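Local coordinates for protein oligoribonuclease (Colwellia psychrerythraea, PDB 6A4D) that hydrolyses small RNA oligonucleotides as an exonuclease, probably releasing mononucleotides one after another from the 3' end, as other oligoribonucleases do, at residues L93-V96 / Q97-P101; I112-D115 / R116-I119; I140-L143 / A144-W147; I171-L174 / K175-E179. The protein carries 1 engineered substitution. All coordinates share one frame; numbering follows the deposited sequence.

Interaction 1 (L93-V96 / Q97-P101)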
loop_
_atom_site.group_PDB
_atom_site.type_symbol
_atom_site.label_atom_id
_atom_site.label_comp_id
_atom_site.label_asym_id
_atom_site.label_seq_id
_atom_site.Cartn_x
_atom_site.Cartn_y
_atom_site.Cartn_z
ATOM N N LEU A 93 8.504 0.982 18.902
ATOM C CA LEU A 93 8.956 2.314 18.558
ATOM C C LEU A 93 10.397 2.542 18.980
ATOM O O LEU A 93 11.210 2.994 18.185
ATOM C CB LEU A 93 8.080 3.379 19.179
ATOM C CG LEU A 93 8.433 4.807 18.775
ATOM C CD1 LEU A 93 8.602 4.984 17.257
ATOM C CD2 LEU A 93 7.408 5.797 19.334
ATOM N N ALA A 94 10.714 2.180 20.219
ATOM C CA ALA A 94 12.093 2.301 20.743
ATOM C C ALA A 94 13.072 1.502 19.906
ATOM O O ALA A 94 14.151 1.978 19.620
ATOM C CB ALA A 94 12.157 1.829 22.180
ATOM N N PHE A 95 12.696 0.293 19.521
ATOM C CA PHE A 95 13.516 -0.526 18.638
ATOM C C PHE A 95 13.821 0.102 17.279
ATOM O O PHE A 95 14.979 0.142 16.872
ATOM C CB PHE A 95 12.869 -1.864 18.417
ATOM C CG PHE A 95 13.606 -2.744 17.475
ATOM C CD1 PHE A 95 14.813 -3.325 17.853
ATOM C CD2 PHE A 95 13.092 -3.026 16.200
ATOM C CE1 PHE A 95 15.496 -4.173 16.998
ATOM C CE2 PHE A 95 13.776 -3.870 15.318
ATOM C CZ PHE A 95 14.968 -4.458 15.722
ATOM N N VAL A 96 12.800 0.618 16.586
ATOM C CA VAL A 96 13.060 1.156 15.276
ATOM C C VAL A 96 13.800 2.477 15.395
ATOM O O VAL A 96 14.511 2.846 14.467
ATOM C CB VAL A 96 11.797 1.316 14.394
ATOM C CG1 VAL A 96 11.284 -0.063 14.022
ATOM C CG2 VAL A 96 10.715 2.176 15.072
ATOM N N GLN A 97 13.608 3.207 16.499
ATOM C CA GLN A 97 14.284 4.500 16.660
ATOM C C GLN A 97 15.791 4.330 16.818
ATOM O O GLN A 97 16.547 5.227 16.489
ATOM C CB GLN A 97 13.769 5.259 17.868
ATOM C CG GLN A 97 12.581 6.078 17.583
ATOM C CD GLN A 97 11.889 6.438 18.832
ATOM O OE1 GLN A 97 12.120 5.822 19.856
ATOM N NE2 GLN A 97 11.057 7.450 18.772
ATOM N N GLU A 98 16.162 3.203 17.387
ATOM C CA GLU A 98 17.527 2.781 17.492
ATOM C C GLU A 98 18.170 2.542 16.138
ATOM O O GLU A 98 19.329 2.820 15.987
ATOM C CB GLU A 98 17.619 1.497 18.324
ATOM C CG GLU A 98 19.035 0.932 18.487
ATOM C CD GLU A 98 19.207 0.098 19.773
ATOM O OE1 GLU A 98 19.495 -1.123 19.692
ATOM O OE2 GLU A 98 19.046 0.656 20.885
ATOM N N TRP A 99 17.434 1.992 15.166
ATOM C CA TRP A 99 18.036 1.551 13.908
ATOM C C TRP A 99 17.880 2.475 12.741
ATOM O O TRP A 99 18.723 2.392 11.801
ATOM C CB TRP A 99 17.568 0.160 13.562
ATOM C CG TRP A 99 18.106 -0.793 14.480
ATOM C CD1 TRP A 99 17.551 -1.217 15.664
ATOM C CD2 TRP A 99 19.368 -1.425 14.376
ATOM N NE1 TRP A 99 18.380 -2.120 16.277
ATOM C CE2 TRP A 99 19.513 -2.258 15.516
ATOM C CE3 TRP A 99 20.401 -1.370 13.437
ATOM C CZ2 TRP A 99 20.647 -3.034 15.736
ATOM C CZ3 TRP A 99 21.548 -2.159 13.655
ATOM C CH2 TRP A 99 21.656 -2.973 14.799
ATOM N N VAL A 100 16.841 3.335 12.734
ATOM C CA VAL A 100 16.671 4.235 11.590
ATOM C C VAL A 100 16.036 5.560 11.930
ATOM O O VAL A 100 15.151 5.637 12.781
ATOM C CB VAL A 100 15.978 3.468 10.402
ATOM C CG1 VAL A 100 14.694 2.813 10.833
ATOM C CG2 VAL A 100 15.778 4.345 9.169
ATOM N N PRO A 101 16.519 6.635 11.308
ATOM C CA PRO A 101 15.921 7.950 11.586
ATOM C C PRO A 101 14.447 8.044 11.183
ATOM O O PRO A 101 14.041 7.356 10.254
ATOM C CB PRO A 101 16.721 8.934 10.707
ATOM C CG PRO A 101 17.948 8.224 10.309
ATOM C CD PRO A 101 17.772 6.737 10.519
#
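F95 and W99 meet one turn apart near the C-terminal end of helix 85-99, and their rings form the tight part of this local contact. With CG of F95 opposite its own backbone nitrogen (chi1 177°), the phenyl ring leans along the helix toward the indole. W99 turns the pyrrole side to it: NE1 lies 3.6 Å from F95 CE1, and CD1 sits over one face of the phenyl ring, near its rim. The planes are 52° apart, an oblique pairing that is neither a parallel stack nor a T. W99 CD1 also reaches F95 O at 3.1 Å, the oxygen lying at the indole edge in the ring plane, so the indole packs against both main chain and side chain of F95. Beside them, buried V96 gives its carbonyl oxygen to two amides: V96 O accepts from V100 N (2.9 Å) and from W99 N (3.1 Å). The outer side, with exposed A94, Q97 and E98, meets solvent and is looser. Q97 lays its amide obliquely past L93, with NE2 3.7 Å from L93 CG, a van der Waals touch only. E98 keeps the helical bond from its N to A94 O (3.2 Å), while its extended side chain leads away from A94. In the fold, the inner face of this turn lies on the sheet: F95 and V96 touch I33 of strand 28-36, W99 touches L43 and A44 of strand 42-50, and V96 and V100 rest on I12 of strand 11-18.

Interaction 2 (I112-D115 / R116-I119). With 9RC (5'-O-[(S)-hydroxy(4-nitrophenoxy)phosphoryl]thymidine), chain C.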
loop_
_atom_site.group_PDB
_atom_site.type_symbol
_atom_site.label_atom_id
_atom_site.label_comp_id
_atom_site.label_asym_id
_atom_site.label_seq_id
_atom_site.Cartn_x
_atom_site.Cartn_y
_atom_site.Cartn_z
ATOM N N ILE A 112 1.755 -4.815 2.356
ATOM C CA ILE A 112 2.066 -4.124 3.598
ATOM C C ILE A 112 1.049 -2.996 3.956
ATOM O O ILE A 112 0.892 -2.661 5.139
ATOM C CB ILE A 112 3.523 -3.611 3.556
ATOM C CG1 ILE A 112 4.054 -3.185 4.918
ATOM C CG2 ILE A 112 3.627 -2.412 2.608
ATOM C CD1 ILE A 112 4.123 -4.259 5.964
ATOM N N GLY A 113 0.402 -2.428 2.943
ATOM C CA GLY A 113 -0.688 -1.437 3.069
ATOM C C GLY A 113 -1.761 -1.984 4.004
ATOM O O GLY A 113 -2.325 -1.245 4.867
ATOM N N GLN A 114 -2.038 -3.279 3.882
ATOM C CA GLN A 114 -3.062 -3.855 4.706
ATOM C C GLN A 114 -2.666 -3.778 6.149
ATOM O O GLN A 114 -3.488 -3.402 7.000
ATOM C CB GLN A 114 -3.360 -5.292 4.320
ATOM C CG GLN A 114 -4.346 -6.025 5.229
ATOM C CD GLN A 114 -5.789 -5.480 5.208
ATOM O OE1 GLN A 114 -6.176 -4.649 4.387
ATOM N NE2 GLN A 114 -6.578 -5.992 6.080
ATOM N N ASP A 115 -1.421 -4.139 6.453
ATOM C CA ASP A 115 -0.933 -4.043 7.852
ATOM C C ASP A 115 -0.950 -2.581 8.336
ATOM O O ASP A 115 -1.193 -2.336 9.493
ATOM C CB ASP A 115 0.502 -4.543 8.024
ATOM C CG ASP A 115 0.729 -5.990 7.536
ATOM O OD1 ASP A 115 0.549 -6.257 6.321
ATOM O OD2 ASP A 115 1.194 -6.820 8.359
ATOM N N ARG A 116 -0.665 -1.630 7.448
ATOM C CA ARG A 116 -0.527 -0.239 7.843
ATOM C C ARG A 116 -1.872 0.337 8.274
ATOM O O ARG A 116 -1.919 1.249 9.086
ATOM C CB ARG A 116 0.089 0.548 6.686
ATOM C CG ARG A 116 0.205 2.048 6.836
ATOM C CD ARG A 116 1.257 2.557 5.848
ATOM N NE ARG A 116 1.882 3.706 6.438
ATOM C CZ ARG A 116 3.101 4.148 6.239
ATOM N NH1 ARG A 116 3.930 3.600 5.369
ATOM N NH2 ARG A 116 3.446 5.237 6.887
ATOM N N ARG A 117 -2.945 -0.219 7.755
ATOM C CA ARG A 117 -4.297 0.081 8.244
ATOM C C ARG A 117 -4.502 -0.187 9.741
ATOM O O ARG A 117 -5.140 0.612 10.448
ATOM C CB ARG A 117 -5.333 -0.746 7.506
ATOM C CG ARG A 117 -5.533 -0.378 6.069
ATOM C CD ARG A 117 -6.434 -1.412 5.380
ATOM N NE ARG A 117 -7.878 -1.177 5.610
ATOM C CZ ARG A 117 -8.841 -2.080 5.425
ATOM N NH1 ARG A 117 -8.559 -3.333 5.054
ATOM N NH2 ARG A 117 -10.099 -1.733 5.650
ATOM N N PHE A 118 -4.049 -1.348 10.208
ATOM C CA PHE A 118 -4.205 -1.685 11.596
ATOM C C PHE A 118 -3.170 -0.863 12.388
ATOM O O PHE A 118 -3.443 -0.447 13.513
ATOM C CB PHE A 118 -3.948 -3.167 11.849
ATOM C CG PHE A 118 -5.067 -4.065 11.429
ATOM C CD1 PHE A 118 -5.256 -4.400 10.077
ATOM C CD2 PHE A 118 -5.899 -4.648 12.377
ATOM C CE1 PHE A 118 -6.305 -5.244 9.687
ATOM C CE2 PHE A 118 -6.943 -5.518 11.996
ATOM C CZ PHE A 118 -7.132 -5.821 10.650
ATOM N N ILE A 119 -1.952 -0.680 11.829
ATOM C CA ILE A 119 -0.912 0.066 12.545
ATOM C C ILE A 119 -1.423 1.491 12.755
ATOM O O ILE A 119 -1.326 2.048 13.855
ATOM C CB ILE A 119 0.427 0.096 11.787
ATOM C CG1 ILE A 119 1.045 -1.297 11.700
ATOM C CG2 ILE A 119 1.421 1.069 12.431
ATOM C CD1 ILE A 119 1.805 -1.745 12.892
HETATM O OAJ 9RC C . -5.683 -8.193 2.661
HETATM C CAE 9RC C . -6.076 -9.254 2.171
HETATM N NAI 9RC C . -7.347 -9.316 1.621
HETATM C CAL 9RC C . -7.812 -10.509 1.052
HETATM O OAS 9RC C . -8.954 -10.513 0.578
HETATM C CAT 9RC C . -6.985 -11.642 1.020
HETATM C CAU 9RC C . -7.407 -12.852 0.445
HETATM C CAF 9RC C . -5.726 -11.553 1.588
HETATM N NAB 9RC C . -5.289 -10.338 2.161
HETATM C CAA 9RC C . -3.970 -10.207 2.786
HETATM O OAC 9RC C . -2.943 -10.209 1.829
HETATM C CAD 9RC C . -3.688 -11.415 3.642
HETATM C CAH 9RC C . -2.240 -11.250 3.875
HETATM O OAK 9RC C . -2.094 -10.484 5.042
HETATM C CAG 9RC C . -1.790 -10.470 2.649
HETATM C CAR 9RC C . -0.914 -11.363 1.834
HETATM O OAQ 9RC C . -0.673 -10.663 0.623
HETATM P PAP 9RC C . 0.198 -11.360 -0.495
HETATM O OAO 9RC C . 0.446 -10.190 -1.565
HETATM O OAN 9RC C . -0.688 -12.349 -1.149
HETATM O OAM 9RC C . 1.379 -11.883 0.387
HETATM C CAV 9RC C . 2.554 -12.620 0.298
HETATM C CAW 9RC C . 3.355 -12.796 1.485
HETATM C CAY 9RC C . 4.610 -13.504 1.440
HETATM C CBA 9RC C . 5.074 -14.073 0.213
HETATM N NBB 9RC C . 6.253 -14.772 0.004
HETATM O OBD 9RC C . 6.314 -16.144 -0.875
HETATM O OBC 9RC C . 7.435 -14.215 0.438
HETATM C CAZ 9RC C . 4.252 -13.881 -0.902
HETATM C CAX 9RC C . 3.025 -13.178 -0.902
#
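Q114 and R117 join their polar ends across one turn of helix 112-122. The glutamine starts with CG opposite its backbone nitrogen (chi1 175°), then bends at chi2 (66°), which turns the amide, still standing off the helix, toward the R117 guanidinium. R117 makes its own bend at chi3 and brings NH1 to Q114 OE1 at 2.8 Å. The oxygen lies in the guanidinium plane, whereas the amide plane is turned 64° from it. The other end of the amide is held as well: NE2 bonds to L21 O and rests 3.7 Å from F118 CE1. Both amide atoms being engaged, the rotation of the group is fixed. The F118 ring turns its edge to the Q114 carbonyl, CD1 being 3.7 Å from Q114 O. Q114 also belongs to the ligand pocket, its CG 3.6 Å from the thymine oxygen OAJ of the bound nucleotide. R116 sends its chain the other way, salt-bridged to E127 and hydrogen-bonded to N134 and to H131 O. Around the helix, I112, D115, F118 and I119 face strand 11-18, I112 and R116 touch M107 of strand 107-109, and I119 packs on helix 124-127.

Interaction 3 (I140-L143 / A144-W147). With 9RC (5'-O-[(S)-hydroxy(4-nitrophenoxy)phosphoryl]thymidine), chain C.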
loop_
_atom_site.group_PDB
_atom_site.type_symbol
_atom_site.label_atom_id
_atom_site.label_comp_id
_atom_site.label_asym_id
_atom_site.label_seq_id
_atom_site.Cartn_x
_atom_site.Cartn_y
_atom_site.Cartn_z
ATOM N N ILE A 140 5.765 -6.004 -6.751
ATOM C CA ILE A 140 6.814 -6.508 -7.662
ATOM C C ILE A 140 6.366 -7.873 -8.105
ATOM O O ILE A 140 6.538 -8.208 -9.241
ATOM C CB ILE A 140 8.219 -6.591 -7.012
ATOM C CG1 ILE A 140 8.602 -5.193 -6.511
ATOM C CG2 ILE A 140 9.290 -7.019 -8.055
ATOM C CD1 ILE A 140 9.508 -5.301 -5.346
ATOM N N LYS A 141 5.740 -8.609 -7.199
ATOM C CA LYS A 141 5.078 -9.850 -7.618
ATOM C C LYS A 141 4.053 -9.708 -8.739
ATOM O O LYS A 141 4.054 -10.489 -9.699
ATOM C CB LYS A 141 4.447 -10.537 -6.426
ATOM C CG LYS A 141 4.214 -12.017 -6.682
ATOM C CD LYS A 141 3.006 -12.501 -5.901
ATOM C CE LYS A 141 3.148 -12.270 -4.401
ATOM N NZ LYS A 141 4.209 -13.117 -3.811
ATOM N N GLU A 142 3.216 -8.684 -8.657
ATOM C CA GLU A 142 2.280 -8.440 -9.734
ATOM C C GLU A 142 2.966 -8.014 -11.040
ATOM O O GLU A 142 2.482 -8.408 -12.092
ATOM C CB GLU A 142 1.231 -7.460 -9.324
ATOM C CG GLU A 142 0.271 -7.992 -8.214
ATOM C CD GLU A 142 -0.646 -9.118 -8.740
ATOM O OE1 GLU A 142 -1.163 -8.956 -9.859
ATOM O OE2 GLU A 142 -0.803 -10.175 -8.060
ATOM N N LEU A 143 4.060 -7.235 -10.997
ATOM C CA LEU A 143 4.819 -6.959 -12.192
ATOM C C LEU A 143 5.457 -8.212 -12.744
ATOM O O LEU A 143 5.474 -8.413 -13.960
ATOM C CB LEU A 143 5.812 -5.813 -12.027
ATOM C CG LEU A 143 5.110 -4.485 -11.639
ATOM C CD1 LEU A 143 6.049 -3.424 -11.146
ATOM C CD2 LEU A 143 4.248 -3.892 -12.743
ATOM N N ALA A 144 5.988 -9.067 -11.871
ATOM C CA ALA A 144 6.670 -10.279 -12.361
ATOM C C ALA A 144 5.665 -11.223 -13.057
ATOM O O ALA A 144 5.965 -11.746 -14.164
ATOM C CB ALA A 144 7.358 -11.008 -11.242
ATOM N N LYS A 145 4.477 -11.417 -12.431
ATOM C CA LYS A 145 3.377 -12.136 -13.079
ATOM C C LYS A 145 3.158 -11.788 -14.544
ATOM O O LYS A 145 2.982 -12.653 -15.383
ATOM C CB LYS A 145 2.079 -11.998 -12.315
ATOM C CG LYS A 145 2.117 -12.795 -11.027
ATOM C CD LYS A 145 1.066 -12.372 -10.033
ATOM C CE LYS A 145 -0.288 -12.301 -10.690
ATOM N NZ LYS A 145 -1.324 -12.500 -9.654
ATOM N N ARG A 146 3.228 -10.525 -14.847
ATOM C CA ARG A 146 2.897 -10.030 -16.160
ATOM C C ARG A 146 4.073 -9.851 -17.052
ATOM O O ARG A 146 3.932 -9.964 -18.231
ATOM C CB ARG A 146 2.211 -8.664 -16.045
ATOM C CG ARG A 146 0.884 -8.793 -15.318
ATOM C CD ARG A 146 0.197 -7.432 -15.196
ATOM N NE ARG A 146 -1.141 -7.584 -14.596
ATOM C CZ ARG A 146 -1.389 -8.013 -13.363
ATOM N NH1 ARG A 146 -0.422 -8.365 -12.527
ATOM N NH2 ARG A 146 -2.649 -8.096 -12.948
ATOM N N TRP A 147 5.235 -9.538 -16.514
ATOM C CA TRP A 147 6.346 -9.208 -17.352
ATOM C C TRP A 147 7.365 -10.334 -17.353
ATOM O O TRP A 147 8.128 -10.430 -18.289
ATOM C CB TRP A 147 7.058 -7.912 -16.885
ATOM C CG TRP A 147 6.274 -6.654 -16.981
ATOM C CD1 TRP A 147 5.074 -6.490 -17.572
ATOM C CD2 TRP A 147 6.647 -5.350 -16.458
ATOM N NE1 TRP A 147 4.655 -5.184 -17.431
ATOM C CE2 TRP A 147 5.607 -4.471 -16.758
ATOM C CE3 TRP A 147 7.710 -4.885 -15.706
ATOM C CZ2 TRP A 147 5.638 -3.142 -16.405
ATOM C CZ3 TRP A 147 7.768 -3.549 -15.370
ATOM C CH2 TRP A 147 6.729 -2.694 -15.686
HETATM O OAJ 9RC C . -5.683 -8.193 2.661
HETATM C CAE 9RC C . -6.076 -9.254 2.171
HETATM N NAI 9RC C . -7.347 -9.316 1.621
HETATM C CAL 9RC C . -7.812 -10.509 1.052
HETATM O OAS 9RC C . -8.954 -10.513 0.578
HETATM C CAT 9RC C . -6.985 -11.642 1.020
HETATM C CAU 9RC C . -7.407 -12.852 0.445
HETATM C CAF 9RC C . -5.726 -11.553 1.588
HETATM N NAB 9RC C . -5.289 -10.338 2.161
HETATM C CAA 9RC C . -3.970 -10.207 2.786
HETATM O OAC 9RC C . -2.943 -10.209 1.829
HETATM C CAD 9RC C . -3.688 -11.415 3.642
HETATM C CAH 9RC C . -2.240 -11.250 3.875
HETATM O OAK 9RC C . -2.094 -10.484 5.042
HETATM C CAG 9RC C . -1.790 -10.470 2.649
HETATM C CAR 9RC C . -0.914 -11.363 1.834
HETATM O OAQ 9RC C . -0.673 -10.663 0.623
HETATM P PAP 9RC C . 0.198 -11.360 -0.495
HETATM O OAO 9RC C . 0.446 -10.190 -1.565
HETATM O OAN 9RC C . -0.688 -12.349 -1.149
HETATM O OAM 9RC C . 1.379 -11.883 0.387
HETATM C CAV 9RC C . 2.554 -12.620 0.298
HETATM C CAW 9RC C . 3.355 -12.796 1.485
HETATM C CAY 9RC C . 4.610 -13.504 1.440
HETATM C CBA 9RC C . 5.074 -14.073 0.213
HETATM N NBB 9RC C . 6.253 -14.772 0.004
HETATM O OBD 9RC C . 6.314 -16.144 -0.875
HETATM O OBC 9RC C . 7.435 -14.215 0.438
HETATM C CAZ 9RC C . 4.252 -13.881 -0.902
HETATM C CAX 9RC C . 3.025 -13.178 -0.902
#
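E142 holds two basic residues of the following turn at once, one on each carboxylate oxygen. Its chain leaves beside the backbone nitrogen (chi1 -67°) and bends again at chi2 (-69°), which turns the outward-pointing carboxylate to face K145 and R146. OE2 takes K145 NZ at 2.9 Å on its syn side, the two chains running alongside each other. OE1 is met on its anti side by R146 NH1 at 2.8 Å, a nearly straight bond; both donors stand somewhat out of the carboxylate plane. The same NH1 reaches E142 O at 2.9 Å, from above that carbonyl's plane, gripping side chain and main chain alike. R133 of the second subunit adds a further salt bridge to OE2. L143, with the most surface buried in this contact, lies beside W147: its CD2 stands over the six-membered ring, 4.1 Å from the centroid, a CH-pi contact. It also packs on I140 of the second subunit. NE1 of that indole bonds to S38 O of the second subunit, and R178 of that subunit makes a cation-pi contact with it. K141 NZ, salt-bridged to E173, lies close to the nitrophenyl ring of the bound nucleotide. Such i to i+3 and i to i+4 pairs, the salt-bridge network of E142, K145 and R146 among them, here line a dimer interface beside the nucleotide pocket of an RNase H-like exonuclease.

Interaction 4 (I171-L174 / K175-E179). With 9RC (5'-O-[(S)-hydroxy(4-nitrophenoxy)phosphoryl]thymidine), chain C.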
loop_
_atom_site.group_PDB
_atom_site.type_symbol
_atom_site.label_atom_id
_atom_site.label_comp_id
_atom_site.label_asym_id
_atom_site.label_seq_id
_atom_site.Cartn_x
_atom_site.Cartn_y
_atom_site.Cartn_z
ATOM N N ILE A 171 11.503 -10.740 2.530
ATOM C CA ILE A 171 12.884 -10.254 2.288
ATOM C C ILE A 171 13.506 -11.136 1.255
ATOM O O ILE A 171 14.074 -10.651 0.245
ATOM C CB ILE A 171 13.702 -10.291 3.588
ATOM C CG1 ILE A 171 13.118 -9.256 4.578
ATOM C CG2 ILE A 171 15.205 -9.971 3.384
ATOM C CD1 ILE A 171 13.831 -9.194 5.899
ATOM N N ALA A 172 13.333 -12.438 1.471
ATOM C CA ALA A 172 13.917 -13.390 0.556
ATOM C C ALA A 172 13.286 -13.251 -0.798
ATOM O O ALA A 172 13.987 -13.338 -1.783
ATOM C CB ALA A 172 13.807 -14.816 1.095
ATOM N N GLU A 173 11.978 -13.027 -0.863
ATOM C CA GLU A 173 11.318 -12.861 -2.151
ATOM C C GLU A 173 11.902 -11.663 -2.939
ATOM O O GLU A 173 12.118 -11.748 -4.118
ATOM C CB GLU A 173 9.803 -12.710 -2.005
ATOM C CG GLU A 173 9.042 -12.600 -3.338
ATOM C CD GLU A 173 7.536 -12.328 -3.136
ATOM O OE1 GLU A 173 7.064 -12.377 -1.973
ATOM O OE2 GLU A 173 6.829 -12.035 -4.145
ATOM N N LEU A 174 12.151 -10.570 -2.253
ATOM C CA LEU A 174 12.662 -9.353 -2.839
ATOM C C LEU A 174 14.113 -9.515 -3.296
ATOM O O LEU A 174 14.494 -8.951 -4.311
ATOM C CB LEU A 174 12.501 -8.161 -1.888
ATOM C CG LEU A 174 12.997 -6.806 -2.407
ATOM C CD1 LEU A 174 12.256 -6.327 -3.644
ATOM C CD2 LEU A 174 12.947 -5.749 -1.321
ATOM N N LYS A 175 14.857 -10.343 -2.585
ATOM C CA LYS A 175 16.254 -10.689 -2.926
ATOM C C LYS A 175 16.285 -11.443 -4.242
ATOM O O LYS A 175 17.065 -11.184 -5.134
ATOM C CB LYS A 175 16.858 -11.541 -1.827
ATOM C CG LYS A 175 17.489 -10.815 -0.690
ATOM C CD LYS A 175 18.517 -11.741 -0.001
ATOM C CE LYS A 175 19.350 -11.044 1.101
ATOM N NZ LYS A 175 18.914 -11.231 2.542
ATOM N N VAL A 176 15.348 -12.346 -4.379
ATOM C CA VAL A 176 15.165 -13.015 -5.623
ATOM C C VAL A 176 14.901 -12.027 -6.736
ATOM O O VAL A 176 15.571 -12.102 -7.804
ATOM C CB VAL A 176 14.087 -14.138 -5.502
ATOM C CG1 VAL A 176 13.569 -14.616 -6.850
ATOM C CG2 VAL A 176 14.650 -15.271 -4.691
ATOM N N TYR A 177 13.929 -11.134 -6.551
ATOM C CA TYR A 177 13.664 -10.124 -7.632
ATOM C C TYR A 177 14.868 -9.249 -7.907
ATOM O O TYR A 177 15.181 -8.939 -9.030
ATOM C CB TYR A 177 12.459 -9.205 -7.305
ATOM C CG TYR A 177 11.159 -9.932 -7.108
ATOM C CD1 TYR A 177 10.780 -10.977 -7.947
ATOM C CD2 TYR A 177 10.298 -9.577 -6.074
ATOM C CE1 TYR A 177 9.586 -11.646 -7.774
ATOM C CE2 TYR A 177 9.099 -10.242 -5.877
ATOM C CZ TYR A 177 8.763 -11.302 -6.697
ATOM O OH TYR A 177 7.608 -11.962 -6.499
ATOM N N ARG A 178 15.528 -8.821 -6.854
ATOM C CA ARG A 178 16.745 -8.060 -7.022
ATOM C C ARG A 178 17.733 -8.709 -8.017
ATOM O O ARG A 178 18.277 -8.039 -8.895
ATOM C CB ARG A 178 17.430 -7.885 -5.668
ATOM C CG ARG A 178 18.563 -6.902 -5.781
ATOM C CD ARG A 178 19.266 -6.699 -4.469
ATOM N NE ARG A 178 19.920 -5.412 -4.552
ATOM C CZ ARG A 178 20.918 -5.026 -3.784
ATOM N NH1 ARG A 178 21.439 -3.823 -3.977
ATOM N NH2 ARG A 178 21.362 -5.827 -2.811
ATOM N N GLU A 179 17.941 -10.008 -7.859
ATOM C CA GLU A 179 18.840 -10.788 -8.706
ATOM C C GLU A 179 18.295 -11.087 -10.100
ATOM O O GLU A 179 19.050 -10.921 -11.055
ATOM C CB GLU A 179 19.230 -12.084 -7.998
ATOM C CG GLU A 179 20.279 -12.918 -8.719
ATOM C CD GLU A 179 20.397 -14.328 -8.145
ATOM O OE1 GLU A 179 19.918 -14.596 -7.006
ATOM O OE2 GLU A 179 20.983 -15.180 -8.832
HETATM O OAJ 9RC C . -5.683 -8.193 2.661
HETATM C CAE 9RC C . -6.076 -9.254 2.171
HETATM N NAI 9RC C . -7.347 -9.316 1.621
HETATM C CAL 9RC C . -7.812 -10.509 1.052
HETATM O OAS 9RC C . -8.954 -10.513 0.578
HETATM C CAT 9RC C . -6.985 -11.642 1.020
HETATM C CAU 9RC C . -7.407 -12.852 0.445
HETATM C CAF 9RC C . -5.726 -11.553 1.588
HETATM N NAB 9RC C . -5.289 -10.338 2.161
HETATM C CAA 9RC C . -3.970 -10.207 2.786
HETATM O OAC 9RC C . -2.943 -10.209 1.829
HETATM C CAD 9RC C . -3.688 -11.415 3.642
HETATM C CAH 9RC C . -2.240 -11.250 3.875
HETATM O OAK 9RC C . -2.094 -10.484 5.042
HETATM C CAG 9RC C . -1.790 -10.470 2.649
HETATM C CAR 9RC C . -0.914 -11.363 1.834
HETATM O OAQ 9RC C . -0.673 -10.663 0.623
HETATM P PAP 9RC C . 0.198 -11.360 -0.495
HETATM O OAO 9RC C . 0.446 -10.190 -1.565
HETATM O OAN 9RC C . -0.688 -12.349 -1.149
HETATM O OAM 9RC C . 1.379 -11.883 0.387
HETATM C CAV 9RC C . 2.554 -12.620 0.298
HETATM C CAW 9RC C . 3.355 -12.796 1.485
HETATM C CAY 9RC C . 4.610 -13.504 1.440
HETATM C CBA 9RC C . 5.074 -14.073 0.213
HETATM N NBB 9RC C . 6.253 -14.772 0.004
HETATM O OBD 9RC C . 6.314 -16.144 -0.875
HETATM O OBC 9RC C . 7.435 -14.215 0.438
HETATM C CAZ 9RC C . 4.252 -13.881 -0.902
HETATM C CAX 9RC C . 3.025 -13.178 -0.902
#
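Fully extended torsions (chi1 -177°, chi2 -175°) carry the E173 carboxylate straight out from helix 163-180, where the Y177 ring comes back to meet it, its CG beside the backbone nitrogen (chi1 -60°). The result is an i to i+4 carboxylate-phenol pair, on the helix that follows helix 137-147 in this RNase H-like exonuclease. Y177 OH donates to E173 OE2 over a very short 2.5 Å. The two side chains cross at a slant, carboxylate and ring planes 63° apart, and E173 CG comes within 3.5 Å of Y177 CE2. Backbone and side chain work in parallel here: Y177 N bonds to E173 O at 3.1 Å, and that oxygen also lies over one face of the tyrosine ring. Besides the lysine of helix 137-147 on OE2, N110 donates to OE1, so both carboxylate oxygens are satisfied and the group can hardly turn. Two donors on OE2 of the buried glutamate would probably help stabilise its negative charge. I171 faces the sheet, touching W13 and I34; exposed K175 runs alongside it, its NZ bonded to L40 O and 4.0 Å from I171 CG2. L174 packs on I140 and on W147 of the second subunit. At the nucleotide, E173 OE1 lies 3.1 Å from the nitro oxygen OBC, a close approach of two acceptors, not a hydrogen bond.

All four contacts are short-range pairings along single helices, and all are partly buried, but their settings differ. Interaction 1 is the outlier: it touches neither nucleotide nor second subunit and joins aromatic packing on the sheet to a solvent-facing side. Interaction 2, nearest the chain's centre, pairs amide with guanidinium beside the thymine end of the ligand, and R117 also packs on the second subunit. Interactions 3 and 4, their centres about 13 Å apart, adjoin where helix 137-147 packs on helix 163-180. Both lie by the nitrophenyl group and touch the second subunit; within the helix interaction 3 rests on salt bridges and a CH-pi contact, interaction 4 on a carboxylate-phenol bond. Interactions 1 and 4 include exposed residues, interactions 2 and 3 none.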